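Local coordinates for protein taurocyamine kinase (Schistosoma mansoni, PDB 4WOD) that reversibly transfers a phosphate group from ATP to taurocyamine, as a two-repeat phosphagen kinase that depends on magnesium, at residues 463-468 against 606-611; 517-522 against 610-615. The protein carries 4 engineered substitutions. All blocks are in the same frame, centred on the assembly; numbering follows the deposited sequence.

Both contacts pin a loop against helix 599-614 of the second repeat, and their centres lie 13 Å apart. Contact 1 brings loop 463-468 to Ile-607 and Glu-608; contact 2, a turn further on, brings loop 517-522 to Ala-612 and Ile-613. The two helical ranges share Ile-610 and Asn-611. The helix runs near residues predicted to bind ATP: the side chain of Ile-607 is about 7 Å from that of Val-485, and the side chain of Ile-613 about 10 Å from that of Arg-589. The bound arginine occupies the pocket of the first repeat, which includes Glu-222 and Cys-268, so neither contact belongs to that pocket.

Contact 1 of 2, residues 463-468 against 606-611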
ATOM      1  N   GLY A 463      12.803 -29.409 -29.760  1.00 28.10           N
ATOM      2  CA  GLY A 463      12.704 -29.749 -31.171  1.00 29.03           C
ATOM      3  C   GLY A 463      13.978 -29.416 -31.923  1.00 29.55           C
ATOM      4  O   GLY A 463      14.922 -28.872 -31.357  1.00 27.07           O
ATOM      5  N   ASP A 464      14.000 -29.751 -33.209  1.00 33.01           N
ATOM      6  CA  ASP A 464      15.107 -29.403 -34.097  1.00 33.37           C
ATOM      7  C   ASP A 464      14.944 -27.959 -34.543  1.00 34.60           C
ATOM      8  O   ASP A 464      14.063 -27.648 -35.347  1.00 36.25           O
ATOM      9  CB  ASP A 464      15.139 -30.346 -35.312  1.00 36.33           C
ATOM     10  CG  ASP A 464      16.350 -30.124 -36.210  1.00 39.86           C
ATOM     11  OD1 ASP A 464      16.852 -28.984 -36.316  1.00 39.43           O
ATOM     12  OD2 ASP A 464      16.796 -31.110 -36.827  1.00 44.53           O
ATOM     13  N   LEU A 465      15.810 -27.083 -34.044  1.00 33.68           N
ATOM     14  CA  LEU A 465      15.624 -25.652 -34.239  1.00 31.33           C
ATOM     15  C   LEU A 465      15.867 -25.219 -35.683  1.00 35.87           C
ATOM     16  O   LEU A 465      15.635 -24.063 -36.028  1.00 34.04           O
ATOM     17  CB  LEU A 465      16.536 -24.861 -33.303  1.00 32.71           C
ATOM     18  CG  LEU A 465      16.301 -24.993 -31.798  1.00 27.56           C
ATOM     19  CD1 LEU A 465      17.077 -23.922 -31.123  1.00 24.36           C
ATOM     20  CD2 LEU A 465      14.821 -24.886 -31.446  1.00 24.50           C
ATOM     21  N   SER A 466      16.329 -26.141 -36.524  1.00 37.90           N
ATOM     22  CA  SER A 466      16.510 -25.840 -37.945  1.00 40.55           C
ATOM     23  C   SER A 466      15.373 -26.410 -38.794  1.00 39.00           C
ATOM     24  O   SER A 466      15.218 -26.054 -39.965  1.00 42.80           O
ATOM     25  CB  SER A 466      17.852 -26.376 -38.441  1.00 40.95           C
ATOM     26  OG  SER A 466      17.883 -27.789 -38.381  1.00 39.83           O
ATOM     27  N   LYS A 467      14.580 -27.299 -38.207  1.00 38.52           N
ATOM     28  CA  LYS A 467      13.456 -27.881 -38.927  1.00 36.92           C
ATOM     29  C   LYS A 467      12.214 -27.856 -38.041  1.00 36.86           C
ATOM     30  O   LYS A 467      11.692 -28.896 -37.639  1.00 40.97           O
ATOM     31  CB  LYS A 467      13.785 -29.306 -39.387  1.00 41.79           C
ATOM     32  CG  LYS A 467      13.130 -29.692 -40.718  1.00 46.97           C
ATOM     33  CD  LYS A 467      13.588 -31.059 -41.227  1.00 44.18           C
ATOM     34  CE  LYS A 467      12.734 -31.514 -42.418  1.00 51.74           C
ATOM     35  NZ  LYS A 467      13.246 -32.755 -43.092  1.00 49.35           N
ATOM     36  N   LEU A 468      11.750 -26.651 -37.734  1.00 36.30           N
ATOM     37  CA  LEU A 468      10.585 -26.460 -36.879  1.00 32.96           C
ATOM     38  C   LEU A 468       9.274 -26.632 -37.658  1.00 29.65           C
ATOM     39  O   LEU A 468       9.230 -26.406 -38.863  1.00 29.91           O
ATOM     40  CB  LEU A 468      10.644 -25.076 -36.229  1.00 33.24           C
ATOM     41  CG  LEU A 468      11.778 -24.829 -35.227  1.00 28.54           C
ATOM     42  CD1 LEU A 468      11.979 -23.347 -35.033  1.00 28.84           C
ATOM     43  CD2 LEU A 468      11.484 -25.524 -33.889  1.00 24.84           C
ATOM     44  N   LEU A 606      14.670 -17.653 -28.450  1.00 18.92           N
ATOM     45  CA  LEU A 606      14.345 -18.061 -27.085  1.00 18.45           C
ATOM     46  C   LEU A 606      15.085 -19.336 -26.658  1.00 15.15           C
ATOM     47  O   LEU A 606      15.740 -19.333 -25.616  1.00 16.67           O
ATOM     48  CB  LEU A 606      12.844 -18.280 -26.906  1.00 15.29           C
ATOM     49  CG  LEU A 606      12.531 -18.680 -25.452  1.00 15.63           C
ATOM     50  CD1 LEU A 606      13.074 -17.626 -24.444  1.00 16.34           C
ATOM     51  CD2 LEU A 606      11.046 -18.889 -25.247  1.00 15.10           C
ATOM     52  N   ILE A 607      14.979 -20.421 -27.432  1.00 17.65           N
ATOM     53  CA  ILE A 607      15.563 -21.704 -27.003  1.00 18.00           C
ATOM     54  C   ILE A 607      17.081 -21.589 -26.802  1.00 19.32           C
ATOM     55  O   ILE A 607      17.653 -22.091 -25.821  1.00 15.91           O
ATOM     56  CB  ILE A 607      15.250 -22.863 -28.005  1.00 20.61           C
ATOM     57  CG1 ILE A 607      13.738 -23.028 -28.197  1.00 20.32           C
ATOM     58  CG2 ILE A 607      15.889 -24.175 -27.537  1.00 22.87           C
ATOM     59  CD1 ILE A 607      12.950 -23.101 -26.913  1.00 24.98           C
ATOM     60  N   GLU A 608      17.728 -20.884 -27.716  1.00 17.91           N
ATOM     61  CA  GLU A 608      19.163 -20.730 -27.654  1.00 15.58           C
ATOM     62  C   GLU A 608      19.557 -19.906 -26.431  1.00 17.02           C
ATOM     63  O   GLU A 608      20.589 -20.166 -25.818  1.00 16.18           O
ATOM     64  CB  GLU A 608      19.682 -20.086 -28.935  1.00 18.56           C
ATOM     65  CG  GLU A 608      19.612 -21.027 -30.130  1.00 24.63           C
ATOM     66  CD  GLU A 608      19.901 -20.320 -31.437  1.00 36.92           C
ATOM     67  OE1 GLU A 608      20.133 -19.085 -31.411  1.00 32.47           O
ATOM     68  OE2 GLU A 608      19.875 -21.002 -32.485  1.00 38.69           O
ATOM     69  N   GLY A 609      18.711 -18.948 -26.056  1.00 14.45           N
ATOM     70  CA  GLY A 609      18.963 -18.152 -24.871  1.00 17.73           C
ATOM     71  C   GLY A 609      18.796 -18.931 -23.577  1.00 14.79           C
ATOM     72  O   GLY A 609      19.536 -18.743 -22.607  1.00 11.72           O
ATOM     73  N   ILE A 610      17.788 -19.789 -23.550  1.00 15.54           N
ATOM     74  CA  ILE A 610      17.542 -20.617 -22.365  1.00 17.27           C
ATOM     75  C   ILE A 610      18.725 -21.555 -22.139  1.00 16.56           C
ATOM     76  O   ILE A 610      19.256 -21.674 -21.018  1.00 15.57           O
ATOM     77  CB  ILE A 610      16.249 -21.462 -22.505  1.00 14.92           C
ATOM     78  CG1 ILE A 610      15.011 -20.589 -22.766  1.00 18.21           C
ATOM     79  CG2 ILE A 610      16.044 -22.355 -21.266  1.00 16.11           C
ATOM     80  CD1 ILE A 610      13.755 -21.422 -23.016  1.00 14.26           C
ATOM     81  N   ASN A 611      19.143 -22.212 -23.215  1.00 14.63           N
ATOM     82  CA  ASN A 611      20.287 -23.100 -23.149  1.00 19.27           C
ATOM     83  C   ASN A 611      21.560 -22.389 -22.684  1.00 16.64           C
ATOM     84  O   ASN A 611      22.297 -22.926 -21.874  1.00 15.05           O
ATOM     85  CB  ASN A 611      20.510 -23.775 -24.504  1.00 13.68           C
ATOM     86  CG  ASN A 611      19.454 -24.827 -24.801  1.00 26.43           C
ATOM     87  OD1 ASN A 611      18.801 -25.344 -23.885  1.00 25.64           O
ATOM     88  ND2 ASN A 611      19.270 -25.144 -26.078  1.00 25.34           N
TER
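Glu-608 offers Leu-465 its aliphatic stem and not its flat carboxylate: CG lies 4.0 Å from Leu-465 CD1, while OE2 is turned to a salt bridge with Lys-604, one helical turn back. A second flat group, the carboxylate of Asp-464, works inside the loop. Its OD1 accepts Ser-466 N (2.9 Å) on the anti side, 21° out of plane. Ser-466 OG reaches the same OD1 at 2.6 Å on the syn side, 27° out of plane, and from the same face. The backbone bond makes an Asx turn, and Lys-467 N to Asp-464 O (2.9 Å) closes a type I beta turn over the same residues. Leu-465 is therefore carried at the second position of a turn braced by one carboxylate oxygen.

From there the leucine carries the loop's side of the contact. With CG beside its backbone N and anti to the carbonyl carbon (chi1 -64°), the isopropyl fork reaches over Ile-607. CD1 sits 3.8 Å from Ile-607 CB and equally close to CG2, and CD2 lies 3.9 Å from Ile-607 CG1; both methyls come at the branch point from one side, CD1 toward CG2 and CD2 toward CG1. The side chains cross obliquely. No hydrogen bond links the segments; together they bury 130 Å².

Leu-465 also packs on Tyr-603 of the same helix, and Ile-607 on Phe-462 just upstream of the loop. Behind this surface, Leu-606 and Ile-610 face strand 480-489, placing helix 599-614 between the loop and the sheet of the catalytic domain.

Contact 2 of 2, residues 517-522 against 610-615; sequences KGLTGE and INAIGK
A single methyl, Leu-519 CD2, makes the closest approaches of this contact. It comes tip to tip on Ala-612 CB at 3.5 Å, a tight methyl-methyl approach, and reaches Ile-613 CG1 more loosely at 4.3 Å. No hydrogen bond joins the two segments, so the 103 Å² buried between them is purely apolar packing.

The next shell explains how the leucine gets there. Its CA-CB bond runs beside the helix instead of straight at it; CG then stands beside the backbone N, anti to the carbonyl carbon (chi1 -66°), and the fork swings CD2 across to the helix surface. Ala-612, by contrast, points its CB at the loop. This short side chain is consistent with the close backbones, Leu-519 CA and Ala-612 CA being 7.0 Å apart. Along the helix, Gly-614 N bonds Ile-610 O at 2.9 Å, which fixes the turn carrying Ala-612 and Ile-613.

Further out, Leu-519 also rests on Phe-578 of strand 578-582, while Ile-613 spans that strand and 588-595, lying against Val-580, Met-588 and Ile-590. The loop is held at its far end by polar bonds: Glu-522 OE2 makes a salt bridge to Arg-605 of the same helix, and Glu-522 O accepts from Asn-573 ND2.

Taken together, this is helix-on-sheet packing in the catalytic domain of an ATP:guanido phosphotransferase, in which helix 599-614 lies on the antiparallel sheet and the loop linking helix 502-517 to edge strand 525-529 packs against its side.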
ATOM      1  N   LYS A 517      25.564 -11.351 -18.395  1.00 14.87           N
ATOM      2  CA  LYS A 517      26.623 -10.485 -18.913  1.00 17.68           C
ATOM      3  C   LYS A 517      27.582 -11.256 -19.826  1.00 18.77           C
ATOM      4  O   LYS A 517      28.362 -10.658 -20.577  1.00 17.38           O
ATOM      5  CB  LYS A 517      27.414  -9.842 -17.769  1.00 16.21           C
ATOM      6  CG  LYS A 517      26.618  -8.905 -16.868  1.00 15.93           C
ATOM      7  CD  LYS A 517      27.442  -8.499 -15.640  1.00 18.94           C
ATOM      8  CE  LYS A 517      26.663  -7.580 -14.702  1.00 23.48           C
ATOM      9  NZ  LYS A 517      27.519  -7.080 -13.573  1.00 25.48           N
ATOM     10  N   GLY A 518      27.570 -12.582 -19.727  1.00 14.16           N
ATOM     11  CA  GLY A 518      28.427 -13.384 -20.585  1.00 17.06           C
ATOM     12  C   GLY A 518      27.779 -13.829 -21.897  1.00 15.75           C
ATOM     13  O   GLY A 518      28.447 -14.464 -22.719  1.00 16.33           O
ATOM     14  N   LEU A 519      26.494 -13.516 -22.100  1.00 13.22           N
ATOM     15  CA  LEU A 519      25.777 -13.961 -23.317  1.00 16.35           C
ATOM     16  C   LEU A 519      26.362 -13.292 -24.536  1.00 16.70           C
ATOM     17  O   LEU A 519      26.751 -12.138 -24.464  1.00 15.66           O
ATOM     18  CB  LEU A 519      24.293 -13.642 -23.260  1.00 15.52           C
ATOM     19  CG  LEU A 519      23.456 -14.373 -22.203  1.00 19.88           C
ATOM     20  CD1 LEU A 519      22.063 -13.758 -22.152  1.00 17.29           C
ATOM     21  CD2 LEU A 519      23.389 -15.843 -22.562  1.00 17.00           C
ATOM     22  N   THR A 520      26.420 -14.021 -25.640  1.00 18.94           N
ATOM     23  CA  THR A 520      27.070 -13.526 -26.846  1.00 22.23           C
ATOM     24  C   THR A 520      26.141 -13.517 -28.054  1.00 18.26           C
ATOM     25  O   THR A 520      25.029 -14.022 -27.996  1.00 24.55           O
ATOM     26  CB  THR A 520      28.295 -14.378 -27.201  1.00 22.23           C
ATOM     27  OG1 THR A 520      27.849 -15.684 -27.598  1.00 22.69           O
ATOM     28  CG2 THR A 520      29.229 -14.501 -26.000  1.00 21.18           C
ATOM     29  N   GLY A 521      26.620 -12.930 -29.144  1.00 21.82           N
ATOM     30  CA  GLY A 521      25.900 -12.881 -30.400  1.00 18.44           C
ATOM     31  C   GLY A 521      24.602 -12.116 -30.272  1.00 19.26           C
ATOM     32  O   GLY A 521      24.544 -11.048 -29.662  1.00 19.27           O
ATOM     33  N   GLU A 522      23.554 -12.679 -30.859  1.00 20.70           N
ATOM     34  CA  GLU A 522      22.206 -12.124 -30.785  1.00 24.15           C
ATOM     35  C   GLU A 522      21.740 -11.897 -29.338  1.00 20.97           C
ATOM     36  O   GLU A 522      20.900 -11.039 -29.059  1.00 23.38           O
ATOM     37  CB  GLU A 522      21.228 -13.061 -31.497  1.00 24.14           C
ATOM     38  CG  GLU A 522      19.862 -12.459 -31.730  1.00 36.92           C
ATOM     39  CD  GLU A 522      19.044 -13.258 -32.730  1.00 39.18           C
ATOM     40  OE1 GLU A 522      19.429 -14.418 -33.017  1.00 41.85           O
ATOM     41  OE2 GLU A 522      18.027 -12.720 -33.231  1.00 38.00           O
ATOM     42  N   ILE A 610      17.788 -19.789 -23.550  1.00 15.54           N
ATOM     43  CA  ILE A 610      17.542 -20.617 -22.365  1.00 17.27           C
ATOM     44  C   ILE A 610      18.725 -21.555 -22.139  1.00 16.56           C
ATOM     45  O   ILE A 610      19.256 -21.674 -21.018  1.00 15.57           O
ATOM     46  CB  ILE A 610      16.249 -21.462 -22.505  1.00 14.92           C
ATOM     47  CG1 ILE A 610      15.011 -20.589 -22.766  1.00 18.21           C
ATOM     48  CG2 ILE A 610      16.044 -22.355 -21.266  1.00 16.11           C
ATOM     49  CD1 ILE A 610      13.755 -21.422 -23.016  1.00 14.26           C
ATOM     50  N   ASN A 611      19.143 -22.212 -23.215  1.00 14.63           N
ATOM     51  CA  ASN A 611      20.287 -23.100 -23.149  1.00 19.27           C
ATOM     52  C   ASN A 611      21.560 -22.389 -22.684  1.00 16.64           C
ATOM     53  O   ASN A 611      22.297 -22.926 -21.874  1.00 15.05           O
ATOM     54  CB  ASN A 611      20.510 -23.775 -24.504  1.00 13.68           C
ATOM     55  CG  ASN A 611      19.454 -24.827 -24.801  1.00 26.43           C
ATOM     56  OD1 ASN A 611      18.801 -25.344 -23.885  1.00 25.64           O
ATOM     57  ND2 ASN A 611      19.270 -25.144 -26.078  1.00 25.34           N
ATOM     58  N   ALA A 612      21.807 -21.180 -23.193  1.00 18.01           N
ATOM     59  CA  ALA A 612      23.007 -20.425 -22.831  1.00 13.75           C
ATOM     60  C   ALA A 612      23.014 -20.054 -21.336  1.00 14.50           C
ATOM     61  O   ALA A 612      24.021 -20.193 -20.650  1.00 16.93           O
ATOM     62  CB  ALA A 612      23.119 -19.165 -23.696  1.00 12.93           C
ATOM     63  N   ILE A 613      21.881 -19.574 -20.851  1.00 11.28           N
ATOM     64  CA  ILE A 613      21.743 -19.253 -19.453  1.00 13.28           C
ATOM     65  C   ILE A 613      21.943 -20.509 -18.596  1.00 12.91           C
ATOM     66  O   ILE A 613      22.604 -20.452 -17.539  1.00 16.46           O
ATOM     67  CB  ILE A 613      20.379 -18.597 -19.187  1.00 16.15           C
ATOM     68  CG1 ILE A 613      20.313 -17.256 -19.932  1.00 13.93           C
ATOM     69  CG2 ILE A 613      20.155 -18.398 -17.677  1.00 14.96           C
ATOM     70  CD1 ILE A 613      18.992 -16.550 -19.840  1.00 14.88           C
ATOM     71  N   GLY A 614      21.414 -21.632 -19.079  1.00 15.10           N
ATOM     72  CA  GLY A 614      21.427 -22.915 -18.381  1.00 16.95           C
ATOM     73  C   GLY A 614      22.806 -23.525 -18.186  1.00 18.57           C
ATOM     74  O   GLY A 614      23.021 -24.346 -17.286  1.00 18.30           O
ATOM     75  N   LYS A 615      23.759 -23.099 -19.008  1.00 16.13           N
ATOM     76  CA  LYS A 615      25.157 -23.455 -18.777  1.00 21.42           C
ATOM     77  C   LYS A 615      25.667 -23.059 -17.388  1.00 17.91           C
ATOM     78  O   LYS A 615      26.527 -23.748 -16.838  1.00 18.99           O
ATOM     79  CB  LYS A 615      26.057 -22.817 -19.845  1.00 21.34           C
ATOM     80  CG  LYS A 615      25.725 -23.249 -21.263  1.00 21.58           C
ATOM     81  CD  LYS A 615      25.978 -24.724 -21.431  1.00 23.98           C
ATOM     82  CE  LYS A 615      26.339 -25.047 -22.864  1.00 31.60           C
ATOM     83  NZ  LYS A 615      25.154 -25.494 -23.624  1.00 26.10           N
TER